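Genome packaging NTPase B204 (Sulfolobus turreted icosahedral virus 2, PDB 4KFU) probably hydrolyses ATP, as a P-loop ATPase of the FtsK-HerA superfamily, to power the packaging of viral DNA into the capsid. Local coordinates at residues L135-R139 and V140-M144; F157-E161 and P162-R166; Y171-A174 and E175-E178. All blocks are in the same frame, centred on the assembly; numbering follows the deposited sequence.

Contact 1: residues L135-R139 and V140-M144; sequences LSTQR and VYDLM
R139 lays its CB over one face of the Y141 ring, 3.9 Å from the ring centroid, a CH-pi contact two residues along the chain. The two side chains then run alongside each other in the same direction, and NH1 of R139 gives the phenol oxygen OH of Y141 a hydrogen bond of 2.9 Å. That bond is bent, the hydroxyl lying 31° out of the guanidinium plane, which itself stands steeply against the ring. The ring comes under R139 because CG of Y141 sits between its own backbone N and carbonyl carbon (chi1 54°). An arginine suits this exposed place: its aliphatic part packs on the ring while its charged end stays at the surface.

D142 holds the turn itself. Its OD2 takes two hydrogen bonds, from T137 OG1 at 3.0 Å through the anti lone pair and from the backbone N of R139 at 2.9 Å, which arrives from above the carboxylate plane. In return D142 N donates to R139 O at 3.1 Å. A short aspartate can thus clasp the chain where strand 131-137, one of the parallel strands of the P-loop ATPase core, ends and a 3-10 turn begins. Q138, at the bend, points its end away from the turn into the nucleotide pocket, where its OE1 is hydrogen-bonded to NZ of K17, the lysine of what is probably the Walker A P-loop.

Beneath the polar clasp, T137 and L143 meet tip to tip, CG2 of T137 lying 3.7 Å from CD1 of L143. Threonine serves both layers here: its OG1, anti to the backbone N (chi1 -159°), faces the carboxylate, while its methyl joins buried leucine packing beside Y148 of helix 145-150.

Contact 2: residues F157-E161 and P162-R166; sequences FYTRE and PNELR
The chain leaves a loop and enters helix 162-171 at E161, whose carbonyl O receives L165 N at 2.9 Å, nearly straight along the C=O direction. E161 is the N-cap, and its side chain bends back at chi2 (-81°) over the first turn: OE1 accepts from E164 N at 2.7 Å, and OE2 takes a weak, longer bond from N163 N. Glutamate is long enough to fold back onto these amides, and its negative charge would suit the positive end of the helix dipole. P162, with no N-H to give, fits the first turn, where such a donor would lack a helical acceptor.

Before the cap, T159 forms an ST turn: OG1 accepts from E161 N at 3.1 Å and donates to E164 OE1 at 2.8 Å, reaching that oxygen from 60° above the carboxylate plane. One hydroxyl therefore ties the loop to both the cap residue and the helix. The methyls of L165 pack over the loop carbonyls, CD1 3.7 Å from R160 O and CD2 3.8 Å from T159 O, which is buried here with no polar partner in the model. NE of R160 makes a hydrogen bond to K181 O, and its NH2 bonds to a citrate.

Contact 3: residues Y171-A174 and E175-E178; sequences YISA and EAAE
S173 OG is gripped by two backbone amides, E175 N at 3.2 Å and A176 N at 3.4 Å, both weak bonds; the first is strongly bent and the second fairly straight. The hydroxyl reaches them because it stands anti to the backbone N of S173 (chi1 168°), which turns it over the start of the helix. Serine suits the place: its short side chain carries an acceptor close to the main chain, where the first amides of a helix lack carbonyl partners.

The main chain of the same residue takes up the regular pattern, S173 O accepting from A177 N at 3.0 Å, and A174 O follows with E178 N at 3.2 Å. A water lies close to A174 O as well, but that contact is too short to be more than doubtful, and its bond to E178 OE1 is weak.

On the inner side the residues are apolar. The methyl of A176 lies 3.9 Å from S173 CB and 4.5 Å from I172 CG2, and A176 also touches I168 of helix 162-171, M156 of strand 153-156 and L189 of strand 188-192. Alanine lets the helix sit close to these neighbours, while I172, the first residue to leave helical conformation after helix 162-171, packs on I154 and Y191. E175 is exposed and extended, yet touches I198 of strand 197-201. The arrangement is a serine N-cap, opening helix 174-179 after a short break that follows helix 162-171.

The three local contacts follow one another along the chain on the same side of its centre. Contacts 1 and 2 have centres 12 Å apart and touch: E164 OE2 accepts a probable hydrogen bond from V140 N at 3.1 Å, and Y141 packs on E161 and N163. Contacts 2 and 3, 10 Å between centres, meet where L165 CD2 lies 3.5 Å from A177 O. The side chain of Q138 in contact 1 is about 3 Å from a bound AMPPCP, and Y158 of contact 2 belongs to a second AMPPCP pocket. Contact 3, its centre 15 Å from that of contact 1 and not touching it, packs helix 174-179 onto helix 162-171 and strands 153-156, 188-192 and 197-201.

Contact 1: residues L135-R139 and V140-M144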
ATOM      1  N   LEU A 135      -0.474  -0.391   0.819  1.00 15.30           N
ATOM      2  CA  LEU A 135       0.210   0.758   1.392  1.00 14.41           C
ATOM      3  C   LEU A 135       1.695   0.458   1.464  1.00 19.10           C
ATOM      4  O   LEU A 135       2.096  -0.637   1.877  1.00 20.86           O
ATOM      5  CB  LEU A 135      -0.303   1.066   2.797  1.00 16.83           C
ATOM      6  CG  LEU A 135      -1.796   1.375   2.946  1.00 20.08           C
ATOM      7  CD1 LEU A 135      -2.118   1.660   4.401  1.00 23.23           C
ATOM      8  CD2 LEU A 135      -2.209   2.548   2.050  1.00 17.62           C
ATOM      9  N   SER A 136       2.510   1.434   1.084  1.00 18.93           N
ATOM     10  CA  SER A 136       3.949   1.229   1.018  1.00 19.24           C
ATOM     11  C   SER A 136       4.672   2.337   1.767  1.00 19.35           C
ATOM     12  O   SER A 136       4.321   3.516   1.627  1.00 25.63           O
ATOM     13  CB  SER A 136       4.374   1.215  -0.456  1.00 22.24           C
ATOM     14  OG  SER A 136       5.769   1.338  -0.591  1.00 32.52           O
ATOM     15  N   THR A 137       5.689   1.975   2.547  1.00 18.80           N
ATOM     16  CA  THR A 137       6.488   2.977   3.253  1.00 18.89           C
ATOM     17  C   THR A 137       7.905   2.496   3.479  1.00 19.84           C
ATOM     18  O   THR A 137       8.194   1.311   3.286  1.00 18.93           O
ATOM     19  CB  THR A 137       5.867   3.359   4.606  1.00 23.34           C
ATOM     20  OG1 THR A 137       6.385   4.634   5.015  1.00 32.60           O
ATOM     21  CG2 THR A 137       6.173   2.290   5.669  1.00 20.29           C
ATOM     22  N   GLN A 138       8.783   3.408   3.892  1.00 16.55           N
ATOM     23  CA  GLN A 138      10.217   3.104   3.970  1.00 18.78           C
ATOM     24  C   GLN A 138      10.641   2.528   5.324  1.00 20.22           C
ATOM     25  O   GLN A 138      11.410   1.585   5.370  1.00 20.36           O
ATOM     26  CB  GLN A 138      11.053   4.344   3.638  1.00 21.25           C
ATOM     27  CG  GLN A 138      10.598   5.060   2.355  1.00 33.01           C
ATOM     28  CD  GLN A 138      11.720   5.311   1.357  1.00 41.63           C
ATOM     29  OE1 GLN A 138      11.673   4.829   0.212  1.00 40.22           O
ATOM     30  NE2 GLN A 138      12.722   6.087   1.772  1.00 38.01           N
ATOM     31  N   ARG A 139      10.153   3.111   6.411  1.00 16.90           N
ATOM     32  CA  ARG A 139      10.454   2.621   7.763  1.00 20.92           C
ATOM     33  C   ARG A 139       9.147   2.233   8.447  1.00 19.96           C
ATOM     34  O   ARG A 139       8.119   2.873   8.215  1.00 15.51           O
ATOM     35  CB  ARG A 139      11.174   3.693   8.602  1.00 20.71           C
ATOM     36  CG  ARG A 139      12.425   4.322   7.943  1.00 23.79           C
ATOM     37  CD  ARG A 139      13.717   3.624   8.337  1.00 28.49           C
ATOM     38  NE  ARG A 139      14.889   4.201   7.663  1.00 32.98           N
ATOM     39  CZ  ARG A 139      15.954   4.722   8.279  1.00 39.32           C
ATOM     40  NH1 ARG A 139      16.022   4.756   9.606  1.00 34.00           N
ATOM     41  NH2 ARG A 139      16.964   5.207   7.560  1.00 38.08           N
ATOM     42  N   VAL A 140       9.165   1.193   9.285  1.00 16.20           N
ATOM     43  CA  VAL A 140       7.917   0.739   9.929  1.00 15.35           C
ATOM     44  C   VAL A 140       7.293   1.860  10.751  1.00 14.80           C
ATOM     45  O   VAL A 140       6.062   2.034  10.761  1.00 14.34           O
ATOM     46  CB  VAL A 140       8.147  -0.530  10.815  1.00 16.75           C
ATOM     47  CG1 VAL A 140       9.146  -0.242  11.898  1.00 21.34           C
ATOM     48  CG2 VAL A 140       6.858  -0.998  11.451  1.00 14.56           C
ATOM     49  N   TYR A 141       8.141   2.657  11.397  1.00 13.92           N
ATOM     50  CA  TYR A 141       7.654   3.713  12.282  1.00 17.65           C
ATOM     51  C   TYR A 141       7.163   4.988  11.564  1.00 19.99           C
ATOM     52  O   TYR A 141       6.774   5.960  12.224  1.00 19.29           O
ATOM     53  CB  TYR A 141       8.703   4.032  13.363  1.00 18.63           C
ATOM     54  CG  TYR A 141      10.089   4.374  12.830  1.00 23.32           C
ATOM     55  CD1 TYR A 141      10.311   5.554  12.123  1.00 24.01           C
ATOM     56  CD2 TYR A 141      11.179   3.535  13.070  1.00 23.44           C
ATOM     57  CE1 TYR A 141      11.571   5.881  11.645  1.00 26.39           C
ATOM     58  CE2 TYR A 141      12.440   3.856  12.603  1.00 24.08           C
ATOM     59  CZ  TYR A 141      12.629   5.032  11.891  1.00 28.95           C
ATOM     60  OH  TYR A 141      13.879   5.365  11.422  1.00 31.54           O
ATOM     61  N   ASP A 142       7.150   4.971  10.229  1.00 17.05           N
ATOM     62  CA  ASP A 142       6.627   6.096   9.447  1.00 17.50           C
ATOM     63  C   ASP A 142       5.113   6.172   9.562  1.00 18.93           C
ATOM     64  O   ASP A 142       4.539   7.236   9.378  1.00 22.79           O
ATOM     65  CB  ASP A 142       6.946   5.951   7.951  1.00 15.63           C
ATOM     66  CG  ASP A 142       8.425   6.109   7.626  1.00 20.80           C
ATOM     67  OD1 ASP A 142       9.196   6.618   8.464  1.00 21.33           O
ATOM     68  OD2 ASP A 142       8.795   5.707   6.505  1.00 22.27           O
ATOM     69  N   LEU A 143       4.462   5.044   9.841  1.00 17.90           N
ATOM     70  CA  LEU A 143       2.991   5.008   9.796  1.00 18.15           C
ATOM     71  C   LEU A 143       2.320   4.839  11.157  1.00 19.84           C
ATOM     72  O   LEU A 143       2.929   4.316  12.093  1.00 17.40           O
ATOM     73  CB  LEU A 143       2.531   3.863   8.889  1.00 17.16           C
ATOM     74  CG  LEU A 143       3.160   3.771   7.500  1.00 18.92           C
ATOM     75  CD1 LEU A 143       2.599   2.575   6.744  1.00 16.19           C
ATOM     76  CD2 LEU A 143       2.948   5.071   6.713  1.00 19.92           C
ATOM     77  N   MET A 144       1.048   5.237  11.237  1.00 19.15           N
ATOM     78  CA  MET A 144       0.219   4.968  12.399  1.00 15.33           C
ATOM     79  C   MET A 144       0.216   3.483  12.713  1.00 14.67           C
ATOM     80  O   MET A 144      -0.022   2.671  11.827  1.00 16.28           O
ATOM     81  CB  MET A 144      -1.234   5.388  12.113  1.00 17.50           C
ATOM     82  CG  MET A 144      -1.493   6.871  12.206  1.00 30.26           C
ATOM     83  SD  MET A 144      -2.896   7.392  11.177  1.00 40.14           S
ATOM     84  CE  MET A 144      -3.710   5.850  10.915  1.00 20.55           C
TER

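Contact 2: residues F157-E161 and P162-R166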
ATOM      1  N   PHE A 157      11.019  -6.028   4.105  1.00 13.90           N
ATOM      2  CA  PHE A 157      12.377  -6.317   3.609  1.00 16.10           C
ATOM      3  C   PHE A 157      13.368  -6.130   4.756  1.00 15.57           C
ATOM      4  O   PHE A 157      12.980  -5.758   5.859  1.00 17.96           O
ATOM      5  CB  PHE A 157      12.743  -5.406   2.431  1.00 16.78           C
ATOM      6  CG  PHE A 157      11.929  -5.672   1.184  1.00 21.09           C
ATOM      7  CD1 PHE A 157      12.465  -6.394   0.126  1.00 17.75           C
ATOM      8  CD2 PHE A 157      10.617  -5.225   1.082  1.00 19.59           C
ATOM      9  CE1 PHE A 157      11.713  -6.654  -1.036  1.00 17.85           C
ATOM     10  CE2 PHE A 157       9.851  -5.477  -0.086  1.00 18.92           C
ATOM     11  CZ  PHE A 157      10.406  -6.201  -1.135  1.00 18.89           C
ATOM     12  N   TYR A 158      14.646  -6.361   4.481  1.00 16.33           N
ATOM     13  CA  TYR A 158      15.685  -6.347   5.504  1.00 17.51           C
ATOM     14  C   TYR A 158      15.693  -5.103   6.394  1.00 17.20           C
ATOM     15  O   TYR A 158      15.631  -3.976   5.900  1.00 16.02           O
ATOM     16  CB  TYR A 158      17.075  -6.505   4.853  1.00 15.07           C
ATOM     17  CG  TYR A 158      18.200  -6.094   5.779  1.00 19.01           C
ATOM     18  CD1 TYR A 158      18.709  -6.987   6.725  1.00 19.05           C
ATOM     19  CD2 TYR A 158      18.750  -4.814   5.722  1.00 19.07           C
ATOM     20  CE1 TYR A 158      19.731  -6.611   7.601  1.00 18.14           C
ATOM     21  CE2 TYR A 158      19.782  -4.427   6.594  1.00 16.22           C
ATOM     22  CZ  TYR A 158      20.263  -5.329   7.523  1.00 20.45           C
ATOM     23  OH  TYR A 158      21.273  -4.945   8.391  1.00 19.29           O
ATOM     24  N   THR A 159      15.791  -5.314   7.703  1.00 14.16           N
ATOM     25  CA  THR A 159      16.222  -4.250   8.601  1.00 14.06           C
ATOM     26  C   THR A 159      16.813  -4.788   9.898  1.00 16.30           C
ATOM     27  O   THR A 159      16.424  -5.856  10.367  1.00 16.88           O
ATOM     28  CB  THR A 159      15.076  -3.261   8.932  1.00 15.36           C
ATOM     29  OG1 THR A 159      15.613  -2.178   9.699  1.00 18.89           O
ATOM     30  CG2 THR A 159      13.973  -3.953   9.729  1.00 18.01           C
ATOM     31  N   ARG A 160      17.770  -4.054  10.459  1.00 17.92           N
ATOM     32  CA  ARG A 160      18.247  -4.317  11.822  1.00 16.27           C
ATOM     33  C   ARG A 160      18.229  -3.048  12.653  1.00 19.16           C
ATOM     34  O   ARG A 160      18.847  -2.988  13.710  1.00 19.77           O
ATOM     35  CB  ARG A 160      19.653  -4.928  11.816  1.00 18.01           C
ATOM     36  CG  ARG A 160      19.682  -6.331  11.266  1.00 21.31           C
ATOM     37  CD  ARG A 160      21.050  -6.954  11.374  1.00 22.63           C
ATOM     38  NE  ARG A 160      21.033  -8.283  10.778  1.00 28.61           N
ATOM     39  CZ  ARG A 160      21.943  -9.220  11.009  1.00 32.89           C
ATOM     40  NH1 ARG A 160      22.952  -8.977  11.834  1.00 35.65           N
ATOM     41  NH2 ARG A 160      21.843 -10.397  10.407  1.00 33.78           N
ATOM     42  N   GLU A 161      17.505  -2.033  12.184  1.00 21.16           N
ATOM     43  CA  GLU A 161      17.410  -0.781  12.935  1.00 22.03           C
ATOM     44  C   GLU A 161      16.569  -0.995  14.203  1.00 21.74           C
ATOM     45  O   GLU A 161      15.417  -1.409  14.117  1.00 23.57           O
ATOM     46  CB  GLU A 161      16.831   0.320  12.046  1.00 22.73           C
ATOM     47  CG  GLU A 161      17.123   1.733  12.523  1.00 29.53           C
ATOM     48  CD  GLU A 161      16.176   2.195  13.617  1.00 33.11           C
ATOM     49  OE1 GLU A 161      15.001   1.765  13.608  1.00 35.37           O
ATOM     50  OE2 GLU A 161      16.606   2.982  14.493  1.00 35.81           O
ATOM     51  N   PRO A 162      17.159  -0.733  15.388  1.00 21.03           N
ATOM     52  CA  PRO A 162      16.564  -1.089  16.685  1.00 24.03           C
ATOM     53  C   PRO A 162      15.157  -0.537  16.904  1.00 20.60           C
ATOM     54  O   PRO A 162      14.313  -1.272  17.411  1.00 22.32           O
ATOM     55  CB  PRO A 162      17.543  -0.480  17.702  1.00 29.04           C
ATOM     56  CG  PRO A 162      18.839  -0.439  16.986  1.00 27.22           C
ATOM     57  CD  PRO A 162      18.501  -0.137  15.546  1.00 23.85           C
ATOM     58  N   ASN A 163      14.890   0.710  16.525  1.00 20.56           N
ATOM     59  CA  ASN A 163      13.529   1.233  16.672  1.00 24.05           C
ATOM     60  C   ASN A 163      12.536   0.510  15.763  1.00 20.85           C
ATOM     61  O   ASN A 163      11.386   0.261  16.143  1.00 22.11           O
ATOM     62  CB  ASN A 163      13.455   2.751  16.448  1.00 24.86           C
ATOM     63  CG  ASN A 163      12.191   3.367  17.063  1.00 32.42           C
ATOM     64  OD1 ASN A 163      11.691   2.887  18.094  1.00 31.62           O
ATOM     65  ND2 ASN A 163      11.667   4.422  16.436  1.00 27.92           N
ATOM     66  N   GLU A 164      12.980   0.165  14.559  1.00 22.20           N
ATOM     67  CA  GLU A 164      12.139  -0.614  13.666  1.00 18.10           C
ATOM     68  C   GLU A 164      11.837  -1.984  14.241  1.00 16.08           C
ATOM     69  O   GLU A 164      10.710  -2.438  14.172  1.00 18.67           O
ATOM     70  CB  GLU A 164      12.801  -0.785  12.297  1.00 17.11           C
ATOM     71  CG  GLU A 164      12.732   0.438  11.415  1.00 19.62           C
ATOM     72  CD  GLU A 164      12.914   0.100   9.926  1.00 28.17           C
ATOM     73  OE1 GLU A 164      14.073   0.092   9.470  1.00 24.99           O
ATOM     74  OE2 GLU A 164      11.905  -0.157   9.214  1.00 24.08           O
ATOM     75  N   LEU A 165      12.857  -2.663  14.768  1.00 17.32           N
ATOM     76  CA  LEU A 165      12.670  -3.995  15.339  1.00 17.40           C
ATOM     77  C   LEU A 165      11.697  -3.957  16.523  1.00 15.72           C
ATOM     78  O   LEU A 165      10.895  -4.870  16.713  1.00 19.59           O
ATOM     79  CB  LEU A 165      14.026  -4.581  15.768  1.00 15.92           C
ATOM     80  CG  LEU A 165      15.023  -4.803  14.629  1.00 14.89           C
ATOM     81  CD1 LEU A 165      16.363  -5.358  15.134  1.00 21.86           C
ATOM     82  CD2 LEU A 165      14.393  -5.728  13.586  1.00 20.10           C
ATOM     83  N   ARG A 166      11.769  -2.893  17.309  1.00 18.17           N
ATOM     84  CA  ARG A 166      10.882  -2.729  18.465  1.00 22.84           C
ATOM     85  C   ARG A 166       9.434  -2.518  18.030  1.00 20.40           C
ATOM     86  O   ARG A 166       8.502  -3.025  18.664  1.00 20.00           O
ATOM     87  CB  ARG A 166      11.341  -1.545  19.322  1.00 21.85           C
ATOM     88  CG  ARG A 166      10.505  -1.335  20.570  1.00 27.87           C
ATOM     89  CD  ARG A 166      10.949  -0.100  21.367  1.00 30.94           C
ATOM     90  NE  ARG A 166      10.909   1.130  20.572  1.00 38.13           N
ATOM     91  CZ  ARG A 166       9.805   1.836  20.339  1.00 34.36           C
ATOM     92  NH1 ARG A 166       8.636   1.434  20.829  1.00 35.96           N
ATOM     93  NH2 ARG A 166       9.865   2.945  19.612  1.00 39.73           N
TER

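Contact 3: residues Y171-A174 and E175-E178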
ATOM      1  N   TYR A 171       3.878  -4.327  17.334  1.00 15.31           N
ATOM      2  CA  TYR A 171       2.639  -4.084  16.581  1.00 18.04           C
ATOM      3  C   TYR A 171       2.367  -5.114  15.508  1.00 21.12           C
ATOM      4  O   TYR A 171       1.300  -5.104  14.893  1.00 23.24           O
ATOM      5  CB  TYR A 171       2.661  -2.708  15.905  1.00 14.77           C
ATOM      6  CG  TYR A 171       2.788  -1.554  16.848  1.00 17.85           C
ATOM      7  CD1 TYR A 171       1.808  -1.296  17.802  1.00 15.41           C
ATOM      8  CD2 TYR A 171       3.882  -0.707  16.779  1.00 18.65           C
ATOM      9  CE1 TYR A 171       1.928  -0.217  18.672  1.00 17.81           C
ATOM     10  CE2 TYR A 171       4.006   0.373  17.633  1.00 21.19           C
ATOM     11  CZ  TYR A 171       3.023   0.612  18.570  1.00 20.90           C
ATOM     12  OH  TYR A 171       3.174   1.673  19.412  1.00 21.10           O
ATOM     13  N   ILE A 172       3.344  -5.967  15.244  1.00 20.29           N
ATOM     14  CA  ILE A 172       3.224  -6.937  14.168  1.00 18.39           C
ATOM     15  C   ILE A 172       3.485  -8.341  14.722  1.00 21.02           C
ATOM     16  O   ILE A 172       2.546  -9.105  14.945  1.00 25.69           O
ATOM     17  CB  ILE A 172       4.206  -6.637  13.010  1.00 18.65           C
ATOM     18  CG1 ILE A 172       3.938  -5.244  12.422  1.00 19.74           C
ATOM     19  CG2 ILE A 172       4.087  -7.700  11.919  1.00 20.84           C
ATOM     20  CD1 ILE A 172       4.954  -4.855  11.339  1.00 13.84           C
ATOM     21  N   SER A 173       4.757  -8.679  14.947  1.00 20.47           N
ATOM     22  CA  SER A 173       5.110  -9.990  15.481  1.00 24.08           C
ATOM     23  C   SER A 173       6.576 -10.052  15.910  1.00 22.69           C
ATOM     24  O   SER A 173       7.473  -9.645  15.167  1.00 19.87           O
ATOM     25  CB  SER A 173       4.834 -11.072  14.438  1.00 25.58           C
ATOM     26  OG  SER A 173       5.427 -12.301  14.826  1.00 27.94           O
ATOM     27  N   ALA A 174       6.830 -10.573  17.107  1.00 22.70           N
ATOM     28  CA  ALA A 174       8.203 -10.718  17.590  1.00 18.90           C
ATOM     29  C   ALA A 174       9.001 -11.740  16.775  1.00 21.19           C
ATOM     30  O   ALA A 174      10.231 -11.634  16.652  1.00 21.78           O
ATOM     31  CB  ALA A 174       8.208 -11.082  19.083  1.00 25.97           C
ATOM     32  N   GLU A 175       8.306 -12.730  16.219  1.00 22.91           N
ATOM     33  CA  GLU A 175       8.933 -13.691  15.306  1.00 27.43           C
ATOM     34  C   GLU A 175       9.367 -13.001  13.998  1.00 25.15           C
ATOM     35  O   GLU A 175      10.413 -13.317  13.438  1.00 26.32           O
ATOM     36  CB  GLU A 175       7.962 -14.840  15.004  1.00 33.19           C
ATOM     37  CG  GLU A 175       8.555 -15.994  14.171  1.00 38.92           C
ATOM     38  CD  GLU A 175       7.499 -17.024  13.731  1.00 46.42           C
ATOM     39  OE1 GLU A 175       6.375 -17.024  14.289  1.00 46.06           O
ATOM     40  OE2 GLU A 175       7.792 -17.836  12.824  1.00 46.51           O
ATOM     41  N   ALA A 176       8.549 -12.066  13.515  1.00 22.44           N
ATOM     42  CA  ALA A 176       8.897 -11.258  12.342  1.00 18.84           C
ATOM     43  C   ALA A 176      10.114 -10.388  12.631  1.00 16.23           C
ATOM     44  O   ALA A 176      10.996 -10.224  11.781  1.00 20.19           O
ATOM     45  CB  ALA A 176       7.701 -10.378  11.940  1.00 20.08           C
ATOM     46  N   ALA A 177      10.151  -9.811  13.830  1.00 16.09           N
ATOM     47  CA  ALA A 177      11.245  -8.931  14.214  1.00 18.99           C
ATOM     48  C   ALA A 177      12.562  -9.682  14.194  1.00 24.39           C
ATOM     49  O   ALA A 177      13.607  -9.113  13.853  1.00 27.00           O
ATOM     50  CB  ALA A 177      11.013  -8.347  15.575  1.00 16.68           C
ATOM     51  N   GLU A 178      12.531 -10.957  14.565  1.00 22.45           N
ATOM     52  CA  GLU A 178      13.769 -11.737  14.515  1.00 22.71           C
ATOM     53  C   GLU A 178      14.143 -12.101  13.079  1.00 22.85           C
ATOM     54  O   GLU A 178      15.315 -12.042  12.712  1.00 24.52           O
ATOM     55  CB  GLU A 178      13.663 -13.006  15.364  1.00 29.22           C
ATOM     56  CG  GLU A 178      15.015 -13.495  15.862  1.00 32.73           C
ATOM     57  CD  GLU A 178      15.765 -12.410  16.628  1.00 43.01           C
ATOM     58  OE1 GLU A 178      15.154 -11.775  17.523  1.00 48.59           O
ATOM     59  OE2 GLU A 178      16.959 -12.175  16.326  1.00 45.37           O
TER
HETATM   60  O   HOH W   1      11.959 -11.264  18.443  1.00 37.30           O